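Local structure of glycerol-3-phosphate dehydrogenase [NAD(+)] (Dunaliella salina, 6IUY) at residues Val42-Thr47 / Val204-Ser209; Phe224-Gly229 / Asp241-Ser246; Val469-Gly474 / Ser486-Gly491; Leu492-Lys497 / Leu582-Phe587. The protein probably interconverts sn-glycerol 3-phosphate and dihydroxyacetone phosphate with NAD, and has a di-domain structure, one part haloacid dehalogenase-like, that enables direct conversion of dihydroxyacetone phosphate to glycerol. All blocks are in the same frame, centred on the assembly; numbering follows the deposited sequence.

Interaction 1 of 4, residues Val42-Thr47 / Val204-Ser209. With MG (magnesium ion), chain F.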
loop_
_atom_site.group_PDB
_atom_site.type_symbol
_atom_site.label_atom_id
_atom_site.label_comp_id
_atom_site.label_asym_id
_atom_site.label_seq_id
_atom_site.Cartn_x
_atom_site.Cartn_y
_atom_site.Cartn_z
ATOM N N VAL A 42 -11.375 -31.704 34.757
ATOM C CA VAL A 42 -11.961 -30.933 35.850
ATOM C C VAL A 42 -11.836 -31.650 37.193
ATOM O O VAL A 42 -11.113 -31.204 38.097
ATOM C CB VAL A 42 -13.446 -30.639 35.585
ATOM C CG1 VAL A 42 -14.110 -30.085 36.828
ATOM C CG2 VAL A 42 -13.589 -29.666 34.435
ATOM N N ASP A 43 -12.531 -32.782 37.300
ATOM C CA ASP A 43 -12.641 -33.539 38.546
ATOM C C ASP A 43 -11.318 -34.076 39.101
ATOM O O ASP A 43 -10.723 -35.013 38.558
ATOM C CB ASP A 43 -13.623 -34.694 38.347
ATOM C CG ASP A 43 -15.031 -34.205 38.064
ATOM O OD1 ASP A 43 -15.459 -34.243 36.888
ATOM O OD2 ASP A 43 -15.695 -33.758 39.018
ATOM N N ARG A 44 -10.892 -33.454 40.200
ATOM C CA ARG A 44 -9.704 -33.810 40.988
ATOM C C ARG A 44 -8.369 -33.432 40.339
ATOM O O ARG A 44 -7.306 -33.824 40.835
ATOM C CB ARG A 44 -9.712 -35.303 41.329
ATOM C CG ARG A 44 -10.727 -35.666 42.403
ATOM C CD ARG A 44 -10.644 -37.150 42.750
ATOM N NE ARG A 44 -11.930 -37.705 43.169
ATOM C CZ ARG A 44 -12.914 -38.013 42.328
ATOM N NH1 ARG A 44 -12.765 -37.809 41.023
ATOM N NH2 ARG A 44 -14.052 -38.517 42.791
ATOM N N THR A 45 -8.409 -32.653 39.257
ATOM C CA THR A 45 -7.178 -32.047 38.758
ATOM C C THR A 45 -7.275 -30.527 38.869
ATOM O O THR A 45 -6.317 -29.867 39.263
ATOM C CB THR A 45 -6.871 -32.443 37.305
ATOM O OG1 THR A 45 -7.465 -31.496 36.412
ATOM C CG2 THR A 45 -7.381 -33.838 37.013
ATOM N N VAL A 46 -8.443 -29.979 38.547
ATOM C CA VAL A 46 -8.696 -28.548 38.715
ATOM C C VAL A 46 -9.500 -28.269 39.978
ATOM O O VAL A 46 -9.283 -27.265 40.660
ATOM C CB VAL A 46 -9.442 -27.962 37.494
ATOM C CG1 VAL A 46 -10.105 -26.643 37.842
ATOM C CG2 VAL A 46 -8.483 -27.797 36.320
ATOM N N THR A 47 -10.441 -29.155 40.282
ATOM C CA THR A 47 -11.230 -29.024 41.499
ATOM C C THR A 47 -10.702 -29.948 42.604
ATOM O O THR A 47 -10.255 -31.072 42.333
ATOM C CB THR A 47 -12.724 -29.334 41.240
ATOM O OG1 THR A 47 -13.176 -28.595 40.101
ATOM C CG2 THR A 47 -13.571 -28.982 42.454
ATOM N N VAL A 204 -3.628 -32.989 30.986
ATOM C CA VAL A 204 -3.351 -32.991 32.419
ATOM C C VAL A 204 -4.575 -33.480 33.180
ATOM O O VAL A 204 -5.645 -32.864 33.081
ATOM C CB VAL A 204 -2.966 -31.589 32.936
ATOM C CG1 VAL A 204 -2.467 -31.678 34.372
ATOM C CG2 VAL A 204 -1.912 -30.957 32.040
ATOM N N GLY A 205 -4.417 -34.575 33.931
ATOM C CA GLY A 205 -5.510 -35.156 34.704
ATOM C C GLY A 205 -5.157 -36.294 35.664
ATOM O O GLY A 205 -4.000 -36.711 35.774
ATOM N N ASP A 206 -6.173 -36.801 36.364
ATOM C CA ASP A 206 -5.986 -37.847 37.372
ATOM C C ASP A 206 -6.506 -39.226 36.936
ATOM O O ASP A 206 -5.883 -40.250 37.214
ATOM C CB ASP A 206 -6.662 -37.436 38.692
ATOM C CG ASP A 206 -8.162 -37.171 38.543
ATOM O OD1 ASP A 206 -8.567 -36.506 37.563
ATOM O OD2 ASP A 206 -8.939 -37.622 39.419
ATOM N N GLY A 207 -7.645 -39.254 36.255
ATOM C CA GLY A 207 -8.325 -40.507 35.973
ATOM C C GLY A 207 -7.771 -41.312 34.817
ATOM O O GLY A 207 -6.731 -40.971 34.242
ATOM N N PHE A 208 -8.473 -42.397 34.491
ATOM C CA PHE A 208 -8.154 -43.221 33.330
ATOM C C PHE A 208 -8.656 -42.572 32.039
ATOM O O PHE A 208 -8.111 -42.801 30.964
ATOM C CB PHE A 208 -8.755 -44.625 33.484
ATOM C CG PHE A 208 -7.970 -45.525 34.403
ATOM C CD1 PHE A 208 -6.957 -46.333 33.902
ATOM C CD2 PHE A 208 -8.238 -45.559 35.765
ATOM C CE1 PHE A 208 -6.225 -47.162 34.742
ATOM C CE2 PHE A 208 -7.513 -46.388 36.613
ATOM C CZ PHE A 208 -6.504 -47.191 36.098
ATOM N N SER A 209 -9.706 -41.764 32.150
ATOM C CA SER A 209 -10.220 -41.028 30.996
ATOM C C SER A 209 -9.140 -40.090 30.456
ATOM O O SER A 209 -9.101 -39.803 29.262
ATOM C CB SER A 209 -11.481 -40.238 31.366
ATOM O OG SER A 209 -11.230 -39.352 32.448
HETATM MG MG MG F . -10.739 -36.567 37.147
#
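The D206 carboxylate and the backbone carbonyl of D43 bind neighbouring positions on a magnesium ion. OD1 of D206 lies 2.2 Å from the metal and O of D43 2.1 Å. OD2 of D206 stays 3.1 Å from the ion, so D206 uses a single oxygen. Its CG lies between the backbone N and the carbonyl carbon (chi1 59°), a torsion that swings the carboxylate from the end of strand 201-205 over the 42-47 loop. R44 comes to this group from the OD2 branch, its CB 3.1 Å from OD2 of D206. Farther out, its guanidinium plane is turned 37° from the carboxylate, with NH1 of R44 still 4.2 Å from OD2 of D206, opposite charges near each other but short of a salt bridge. T45 meets the other branch: its CG2 lies 3.0 Å from OD1 of D206 and also packs tightly on CA of G205. The D43 side chain leads away from D206, and its OD2 accepts a hydrogen bond from the backbone N of S51. The loop is wound tightly, O of V42 accepting from the amides of T45, V46 and T47. Together with D41, the third protein ligand, this is the magnesium site of the haloacid dehalogenase fold, and D41, D43 and T45 fit its DxDx(T/V) signature. Two acceptors, O of D43 and OD1 of D206, sit only 2.8 Å apart; the shared cation pays for that closeness, and without it their lone pairs would probably push the loop and strand end apart.

Interaction 2 of 4, residues Phe224-Gly229 / Asp241-Ser246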
loop_
_atom_site.group_PDB
_atom_site.type_symbol
_atom_site.label_atom_id
_atom_site.label_comp_id
_atom_site.label_asym_id
_atom_site.label_seq_id
_atom_site.Cartn_x
_atom_site.Cartn_y
_atom_site.Cartn_z
ATOM N N PHE A 224 0.781 -37.067 28.482
ATOM C CA PHE A 224 -0.127 -37.056 29.612
ATOM C C PHE A 224 0.674 -36.804 30.878
ATOM O O PHE A 224 1.619 -37.522 31.176
ATOM C CB PHE A 224 -0.913 -38.374 29.690
ATOM C CG PHE A 224 -1.633 -38.590 30.987
ATOM C CD1 PHE A 224 -2.382 -37.583 31.561
ATOM C CD2 PHE A 224 -1.577 -39.819 31.624
ATOM C CE1 PHE A 224 -3.053 -37.792 32.769
ATOM C CE2 PHE A 224 -2.245 -40.035 32.825
ATOM C CZ PHE A 224 -2.981 -39.025 33.397
ATOM N N ILE A 225 0.308 -35.741 31.582
ATOM C CA ILE A 225 0.850 -35.435 32.892
ATOM C C ILE A 225 -0.213 -35.793 33.907
ATOM O O ILE A 225 -1.333 -35.256 33.862
ATOM C CB ILE A 225 1.232 -33.943 33.039
ATOM C CG1 ILE A 225 2.416 -33.594 32.130
ATOM C CG2 ILE A 225 1.526 -33.605 34.497
ATOM C CD1 ILE A 225 2.708 -32.119 32.041
ATOM N N CYS A 226 0.114 -36.716 34.806
ATOM C CA CYS A 226 -0.860 -37.134 35.807
ATOM C C CYS A 226 -0.717 -36.291 37.055
ATOM O O CYS A 226 0.370 -36.190 37.631
ATOM C CB CYS A 226 -0.706 -38.618 36.143
ATOM S SG CYS A 226 -1.696 -39.131 37.583
ATOM N N PHE A 227 -1.818 -35.682 37.468
ATOM C CA PHE A 227 -1.839 -34.872 38.678
ATOM C C PHE A 227 -2.484 -35.610 39.849
ATOM O O PHE A 227 -3.711 -35.717 39.939
ATOM C CB PHE A 227 -2.576 -33.566 38.420
ATOM C CG PHE A 227 -2.651 -32.672 39.612
ATOM C CD1 PHE A 227 -1.594 -31.828 39.930
ATOM C CD2 PHE A 227 -3.782 -32.658 40.408
ATOM C CE1 PHE A 227 -1.675 -30.996 41.024
ATOM C CE2 PHE A 227 -3.871 -31.831 41.498
ATOM C CZ PHE A 227 -2.824 -31.001 41.815
ATOM N N GLY A 228 -1.644 -36.106 40.750
ATOM C CA GLY A 228 -2.101 -36.836 41.921
ATOM C C GLY A 228 -2.097 -35.987 43.178
ATOM O O GLY A 228 -1.918 -36.501 44.280
ATOM N N GLY A 229 -2.291 -34.682 43.013
ATOM C CA GLY A 229 -2.344 -33.781 44.146
ATOM C C GLY A 229 -3.536 -34.074 45.034
ATOM O O GLY A 229 -3.454 -33.940 46.253
ATOM N N ASP A 241 3.187 -39.770 31.535
ATOM C CA ASP A 241 4.446 -39.251 31.019
ATOM C C ASP A 241 5.177 -38.430 32.066
ATOM O O ASP A 241 6.355 -38.099 31.910
ATOM C CB ASP A 241 4.198 -38.397 29.776
ATOM C CG ASP A 241 3.993 -39.223 28.536
ATOM O OD1 ASP A 241 4.756 -40.192 28.345
ATOM O OD2 ASP A 241 3.077 -38.901 27.748
ATOM N N TRP A 242 4.473 -38.100 33.138
ATOM C CA TRP A 242 5.024 -37.227 34.157
ATOM C C TRP A 242 4.023 -37.184 35.305
ATOM O O TRP A 242 2.853 -36.888 35.097
ATOM C CB TRP A 242 5.294 -35.831 33.566
ATOM C CG TRP A 242 5.931 -34.837 34.484
ATOM C CD1 TRP A 242 6.347 -35.045 35.764
ATOM C CD2 TRP A 242 6.228 -33.463 34.187
ATOM N NE1 TRP A 242 6.884 -33.889 36.284
ATOM C CE2 TRP A 242 6.820 -32.904 35.338
ATOM C CE3 TRP A 242 6.050 -32.654 33.061
ATOM C CZ2 TRP A 242 7.236 -31.575 35.393
ATOM C CZ3 TRP A 242 6.456 -31.339 33.122
ATOM C CH2 TRP A 242 7.048 -30.812 34.277
ATOM N N PHE A 243 4.473 -37.517 36.511
ATOM C CA PHE A 243 3.591 -37.506 37.674
ATOM C C PHE A 243 3.956 -36.356 38.595
ATOM O O PHE A 243 5.120 -36.200 38.965
ATOM C CB PHE A 243 3.661 -38.840 38.437
ATOM C CG PHE A 243 2.906 -38.828 39.734
ATOM C CD1 PHE A 243 1.522 -38.897 39.745
ATOM C CD2 PHE A 243 3.574 -38.735 40.942
ATOM C CE1 PHE A 243 0.818 -38.873 40.937
ATOM C CE2 PHE A 243 2.876 -38.716 42.136
ATOM C CZ PHE A 243 1.497 -38.784 42.135
ATOM N N VAL A 244 2.965 -35.550 38.962
ATOM C CA VAL A 244 3.223 -34.404 39.819
ATOM C C VAL A 244 2.225 -34.327 40.961
ATOM O O VAL A 244 1.095 -34.808 40.848
ATOM C CB VAL A 244 3.192 -33.067 39.021
ATOM C CG1 VAL A 244 3.355 -33.325 37.527
ATOM C CG2 VAL A 244 1.916 -32.294 39.301
ATOM N N ARG A 245 2.656 -33.719 42.063
ATOM C CA ARG A 245 1.833 -33.607 43.263
ATOM C C ARG A 245 1.399 -32.165 43.495
ATOM O O ARG A 245 0.316 -31.902 44.025
ATOM C CB ARG A 245 2.588 -34.139 44.484
ATOM C CG ARG A 245 2.717 -35.654 44.517
ATOM C CD ARG A 245 3.314 -36.137 45.829
ATOM N NE ARG A 245 3.175 -37.585 45.994
ATOM C CZ ARG A 245 4.038 -38.484 45.519
ATOM N NH1 ARG A 245 5.111 -38.084 44.837
ATOM N NH2 ARG A 245 3.826 -39.783 45.717
ATOM N N SER A 246 2.255 -31.235 43.088
ATOM C CA SER A 246 1.945 -29.814 43.169
ATOM C C SER A 246 1.955 -29.157 41.784
ATOM O O SER A 246 2.654 -29.616 40.864
ATOM C CB SER A 246 2.941 -29.110 44.090
ATOM O OG SER A 246 2.593 -27.747 44.264
#
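F224 and D241 open a run of bonds between strands 223-227 and 242-244, the parallel pair of a beta-alpha-beta unit whose second strand lies at the margin of the six-stranded sheet of the haloacid dehalogenase-like domain. At this end D241 works twice: its OD2 takes the F224 amide at 3.0 Å through the anti lone pair, while its own N gives to O of F224 at 2.8 Å, a more bent bond (138° at the hydrogen). An alanine here is likely to leave the F224 amide without this acceptor and the start of the pairing held by backbone alone. Beyond it, W242 O accepts from C226 N, C226 O from V244 N at 3.0 Å, and V244 O from G228 N. The other edge of strand 223-227 is satisfied by M203 and G205. On one face of the sheet I225 lies beside W242, with CD1 of I225 3.5 Å from CE3 of W242. There CG2 of I225 also meets CG1 of V244, and F227 stacks on Y247. On the reverse face C226 and F243 meet: with both first torsions anti to the backbone N (170° and 173°), SG of C226 reaches the F243 ring in its plane, 3.9 Å from CD1.

Interaction 3 of 4, residues Val469-Gly474 / Ser486-Gly491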
loop_
_atom_site.group_PDB
_atom_site.type_symbol
_atom_site.label_atom_id
_atom_site.label_comp_id
_atom_site.label_asym_id
_atom_site.label_seq_id
_atom_site.Cartn_x
_atom_site.Cartn_y
_atom_site.Cartn_z
ATOM N N VAL A 469 17.582 8.642 0.746
ATOM C CA VAL A 469 18.732 9.387 0.217
ATOM C C VAL A 469 18.274 10.230 -0.968
ATOM O O VAL A 469 18.545 11.432 -1.032
ATOM C CB VAL A 469 19.898 8.450 -0.201
ATOM C CG1 VAL A 469 20.986 9.218 -0.987
ATOM C CG2 VAL A 469 20.529 7.829 1.048
ATOM N N GLY A 470 17.548 9.608 -1.891
ATOM C CA GLY A 470 17.025 10.336 -3.032
ATOM C C GLY A 470 16.150 11.489 -2.592
ATOM O O GLY A 470 16.262 12.580 -3.120
ATOM N N ALA A 471 15.277 11.249 -1.621
ATOM C CA ALA A 471 14.396 12.287 -1.104
ATOM C C ALA A 471 15.175 13.469 -0.565
ATOM O O ALA A 471 14.772 14.614 -0.751
ATOM C CB ALA A 471 13.488 11.725 -0.006
ATOM N N GLY A 472 16.275 13.193 0.141
ATOM C CA GLY A 472 17.111 14.247 0.693
ATOM C C GLY A 472 17.964 14.962 -0.346
ATOM O O GLY A 472 18.311 16.117 -0.170
ATOM N N ILE A 473 18.337 14.280 -1.422
ATOM C CA ILE A 473 19.007 14.966 -2.523
ATOM C C ILE A 473 18.015 15.969 -3.122
ATOM O O ILE A 473 18.369 17.113 -3.382
ATOM C CB ILE A 473 19.498 14.000 -3.604
ATOM C CG1 ILE A 473 20.630 13.121 -3.065
ATOM C CG2 ILE A 473 20.000 14.770 -4.809
ATOM C CD1 ILE A 473 20.979 11.973 -3.994
ATOM N N GLY A 474 16.759 15.546 -3.272
ATOM C CA GLY A 474 15.686 16.448 -3.650
ATOM C C GLY A 474 15.609 17.679 -2.774
ATOM O O GLY A 474 15.609 18.806 -3.278
ATOM N N SER A 486 7.004 12.653 -6.402
ATOM C CA SER A 486 7.428 11.795 -7.502
ATOM C C SER A 486 8.561 10.852 -7.101
ATOM O O SER A 486 8.518 9.645 -7.393
ATOM C CB SER A 486 7.865 12.631 -8.694
ATOM O OG SER A 486 6.775 13.399 -9.149
ATOM N N ILE A 487 9.571 11.392 -6.432
ATOM C CA ILE A 487 10.680 10.553 -5.964
ATOM C C ILE A 487 10.154 9.446 -5.072
ATOM O O ILE A 487 10.525 8.291 -5.223
ATOM C CB ILE A 487 11.728 11.369 -5.208
ATOM C CG1 ILE A 487 12.290 12.446 -6.130
ATOM C CG2 ILE A 487 12.858 10.450 -4.686
ATOM C CD1 ILE A 487 13.154 13.491 -5.438
ATOM N N LEU A 488 9.257 9.785 -4.159
ATOM C CA LEU A 488 8.685 8.764 -3.293
ATOM C C LEU A 488 7.828 7.748 -4.057
ATOM O O LEU A 488 7.908 6.521 -3.800
ATOM C CB LEU A 488 7.864 9.408 -2.176
ATOM C CG LEU A 488 8.753 9.540 -0.918
ATOM C CD1 LEU A 488 9.964 10.424 -1.231
ATOM C CD2 LEU A 488 7.970 10.080 0.270
ATOM N N ARG A 489 7.014 8.247 -4.985
ATOM C CA ARG A 489 6.162 7.378 -5.794
ATOM C C ARG A 489 7.003 6.384 -6.576
ATOM O O ARG A 489 6.761 5.182 -6.515
ATOM C CB ARG A 489 5.296 8.184 -6.772
ATOM C CG ARG A 489 4.270 7.287 -7.465
ATOM C CD ARG A 489 3.976 7.691 -8.884
ATOM N NE ARG A 489 5.172 8.024 -9.652
ATOM C CZ ARG A 489 5.951 7.137 -10.252
ATOM N NH1 ARG A 489 5.685 5.846 -10.143
ATOM N NH2 ARG A 489 7.011 7.546 -10.954
ATOM N N GLN A 490 7.979 6.890 -7.328
ATOM C CA GLN A 490 8.854 6.021 -8.095
ATOM C C GLN A 490 9.644 5.071 -7.167
ATOM O O GLN A 490 9.841 3.884 -7.460
ATOM C CB GLN A 490 9.798 6.859 -8.939
ATOM C CG GLN A 490 10.766 6.051 -9.791
ATOM C CD GLN A 490 10.078 5.293 -10.922
ATOM O OE1 GLN A 490 8.953 5.616 -11.321
ATOM N NE2 GLN A 490 10.755 4.278 -11.442
ATOM N N GLY A 491 10.088 5.600 -6.034
ATOM C CA GLY A 491 10.821 4.800 -5.082
ATOM C C GLY A 491 9.997 3.652 -4.562
ATOM O O GLY A 491 10.464 2.519 -4.501
#
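I487 points straight at the facing helix and meets its backbone with both branches. CG2 sits over the G470-A471 peptide, 4.0 Å from the backbone N of A471, while CD1 spans from O of G470, at 4.0 Å, to CA of G474, one turn on, at 4.3 Å. The first torsion (chi1 -60°) sets CG2 anti to the backbone N of I487 and CG1 anti to the carbonyl carbon, beside that N. One step along, L488 bends its end inward until CD1 touches CB of A471 at 4.0 Å. No hydrogen bond crosses; contact is purely van der Waals. At G470 and G474 the isoleucine meets bare backbone. The helices run antiparallel at 164°, their local axes 9.5 Å apart: 454-477 and 481-502 form a helical hairpin in the all-alpha C-terminal domain of the glycerol-3-phosphate dehydrogenase family. Around this first shell, I487 is backed by L586 of helix 585-594 and by L604, while A471 and L488 both pack on S524 of helix 514-526. Turned from the hairpin partner, NH2 of R489 gives a 2.8 Å hydrogen bond to OE1 of Q490, using a lone pair in the carbonyl plane, with the oxygen 19° out of the guanidinium plane. Q490 passes the chain on, its NE2 bonding to OE1 of E494. R489 in turn forms a salt bridge through NE with E423 of the second subunit, which also packs I521 against L488.

Interaction 4 of 4, residues Leu492-Lys497 / Leu582-Phe587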
loop_
_atom_site.group_PDB
_atom_site.type_symbol
_atom_site.label_atom_id
_atom_site.label_comp_id
_atom_site.label_asym_id
_atom_site.label_seq_id
_atom_site.Cartn_x
_atom_site.Cartn_y
_atom_site.Cartn_z
ATOM N N LEU A 492 8.766 3.935 -4.172
ATOM C CA LEU A 492 7.903 2.885 -3.655
ATOM C C LEU A 492 7.644 1.843 -4.740
ATOM O O LEU A 492 7.633 0.632 -4.483
ATOM C CB LEU A 492 6.595 3.481 -3.142
ATOM C CG LEU A 492 5.620 2.502 -2.503
ATOM C CD1 LEU A 492 6.321 1.735 -1.392
ATOM C CD2 LEU A 492 4.396 3.260 -1.974
ATOM N N SER A 493 7.480 2.317 -5.970
ATOM C CA SER A 493 7.179 1.426 -7.090
ATOM C C SER A 493 8.377 0.530 -7.416
ATOM O O SER A 493 8.207 -0.634 -7.810
ATOM C CB SER A 493 6.719 2.245 -8.319
ATOM O OG SER A 493 7.325 1.804 -9.518
ATOM N N GLU A 494 9.587 1.047 -7.228
ATOM C CA GLU A 494 10.773 0.225 -7.472
ATOM C C GLU A 494 11.082 -0.723 -6.300
ATOM O O GLU A 494 11.618 -1.795 -6.511
ATOM C CB GLU A 494 11.986 1.093 -7.760
ATOM C CG GLU A 494 11.920 1.805 -9.074
ATOM C CD GLU A 494 13.217 2.476 -9.390
ATOM O OE1 GLU A 494 13.218 3.455 -10.176
ATOM O OE2 GLU A 494 14.248 2.018 -8.833
ATOM N N MET A 495 10.747 -0.325 -5.077
ATOM C CA MET A 495 10.824 -1.238 -3.944
ATOM C C MET A 495 9.971 -2.463 -4.253
ATOM O O MET A 495 10.444 -3.607 -4.200
ATOM C CB MET A 495 10.349 -0.555 -2.660
ATOM C CG MET A 495 11.352 0.455 -2.090
ATOM S SD MET A 495 10.636 1.553 -0.842
ATOM C CE MET A 495 10.080 0.426 0.448
ATOM N N ARG A 496 8.713 -2.182 -4.594
ATOM C CA ARG A 496 7.720 -3.149 -5.048
ATOM C C ARG A 496 8.234 -4.081 -6.136
ATOM O O ARG A 496 8.078 -5.289 -6.050
ATOM C CB ARG A 496 6.491 -2.396 -5.563
ATOM C CG ARG A 496 5.221 -3.221 -5.556
ATOM C CD ARG A 496 4.009 -2.351 -5.770
ATOM N NE ARG A 496 2.820 -3.138 -6.092
ATOM C CZ ARG A 496 2.216 -3.137 -7.280
ATOM N NH1 ARG A 496 2.687 -2.380 -8.265
ATOM N NH2 ARG A 496 1.127 -3.881 -7.476
ATOM N N LYS A 497 8.847 -3.507 -7.161
ATOM C CA LYS A 497 9.366 -4.263 -8.292
ATOM C C LYS A 497 10.543 -5.162 -7.894
ATOM O O LYS A 497 10.611 -6.331 -8.274
ATOM C CB LYS A 497 9.796 -3.294 -9.390
ATOM C CG LYS A 497 10.071 -3.911 -10.726
ATOM C CD LYS A 497 10.713 -2.885 -11.664
ATOM C CE LYS A 497 10.628 -3.360 -13.107
ATOM N NZ LYS A 497 11.497 -2.596 -14.045
ATOM N N LEU A 582 18.636 -0.672 -15.818
ATOM C CA LEU A 582 17.531 0.109 -16.381
ATOM C C LEU A 582 16.160 -0.348 -15.881
ATOM O O LEU A 582 15.171 0.363 -16.041
ATOM C CB LEU A 582 17.555 0.072 -17.909
ATOM C CG LEU A 582 18.910 0.414 -18.526
ATOM C CD1 LEU A 582 18.750 0.814 -19.995
ATOM C CD2 LEU A 582 19.581 1.509 -17.729
ATOM N N GLU A 583 16.089 -1.519 -15.262
ATOM C CA GLU A 583 14.828 -1.940 -14.674
ATOM C C GLU A 583 14.473 -1.074 -13.480
ATOM O O GLU A 583 13.320 -0.999 -13.083
ATOM C CB GLU A 583 14.880 -3.405 -14.248
ATOM C CG GLU A 583 15.075 -4.376 -15.404
ATOM C CD GLU A 583 13.955 -4.301 -16.409
ATOM O OE1 GLU A 583 12.775 -4.380 -15.996
ATOM O OE2 GLU A 583 14.255 -4.149 -17.614
ATOM N N PHE A 584 15.471 -0.428 -12.895
ATOM C CA PHE A 584 15.241 0.345 -11.687
ATOM C C PHE A 584 15.917 1.683 -11.859
ATOM O O PHE A 584 16.982 1.933 -11.301
ATOM C CB PHE A 584 15.763 -0.400 -10.451
ATOM C CG PHE A 584 15.091 -1.747 -10.208
ATOM C CD1 PHE A 584 15.626 -2.917 -10.739
ATOM C CD2 PHE A 584 13.940 -1.842 -9.438
ATOM C CE1 PHE A 584 15.016 -4.156 -10.522
ATOM C CE2 PHE A 584 13.327 -3.078 -9.214
ATOM C CZ PHE A 584 13.871 -4.229 -9.755
ATOM N N PRO A 585 15.309 2.550 -12.672
ATOM C CA PRO A 585 15.973 3.807 -13.033
ATOM C C PRO A 585 16.239 4.707 -11.822
ATOM O O PRO A 585 17.302 5.298 -11.785
ATOM C CB PRO A 585 14.988 4.462 -14.016
ATOM C CG PRO A 585 13.667 3.823 -13.717
ATOM C CD PRO A 585 13.992 2.410 -13.314
ATOM N N LEU A 586 15.329 4.811 -10.854
ATOM C CA LEU A 586 15.590 5.752 -9.770
ATOM C C LEU A 586 16.717 5.241 -8.876
ATOM O O LEU A 586 17.598 6.015 -8.500
ATOM C CB LEU A 586 14.333 6.025 -8.938
ATOM C CG LEU A 586 14.525 6.970 -7.732
ATOM C CD1 LEU A 586 14.900 8.392 -8.157
ATOM C CD2 LEU A 586 13.281 6.998 -6.876
ATOM N N PHE A 587 16.690 3.950 -8.533
ATOM C CA PHE A 587 17.768 3.346 -7.746
ATOM C C PHE A 587 19.105 3.626 -8.428
ATOM O O PHE A 587 20.099 3.963 -7.791
ATOM C CB PHE A 587 17.580 1.831 -7.592
ATOM C CG PHE A 587 16.496 1.439 -6.630
ATOM C CD1 PHE A 587 15.796 2.389 -5.918
ATOM C CD2 PHE A 587 16.192 0.104 -6.432
ATOM C CE1 PHE A 587 14.805 2.005 -5.020
ATOM C CE2 PHE A 587 15.205 -0.278 -5.545
ATOM C CZ PHE A 587 14.509 0.668 -4.837
#
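The F587 ring carries E494 on one face: OE2 sits 3.2 Å above the plane, toward the rim, and CB makes a CH-pi contact on the same side, 4.1 Å from the ring centroid. F584 instead turns its edge to E494, with CB and O of E494 near the ring plane, while the K497 chain passes obliquely and brings NZ over one face in a long cation-pi approach, at most a weak attraction. Between the two rings the E494 carboxylate accepts from two backbone amides in the first turn of helix 585-594. OE1 takes the L586 amide at 2.6 Å on its syn lone pair; OE2 takes the F587 amide at 3.1 Å, 20° out of the carboxylate plane. This buried charge is probably stabilised by the helix end. K497, fully extended, grips E583 twice, NZ to backbone O at 2.6 Å and to OE1 at 2.9 Å in a salt bridge. A methionine in its place would probably leave the E583 carboxylate without its countercharge and the turn before the helix freer to move. Helix 481-502 thus holds the head of helix 585-594; M495 touches F587 through CG and packs on K464 of helix 454-477 and L520 of helix 514-526, while R496 bridges to D509 of the second subunit.

In the fold
The four contacts fall into two pairs on opposite sides of the chain's centre. Interactions 1 and 2 share the phosphatase-like sheet, their centres 10 Å apart: G205 O accepts from F227 N at 2.9 Å, and the side chain of F227 lies about 9 Å from the magnesium ion. Interactions 3 and 4, centres 11 Å apart, both use helix 481-502 in the dehydrogenase part, and L586 CD2 packs 3.5 Å from I487 O. The bound dihydroxyacetone phosphate lies about 10 Å from the A471 side chain and about 11 Å from that of M495. Between interactions 1 and 4 the nearest atoms are about 46 Å apart, separating the magnesium-site contact from those near the dehydrogenase pocket.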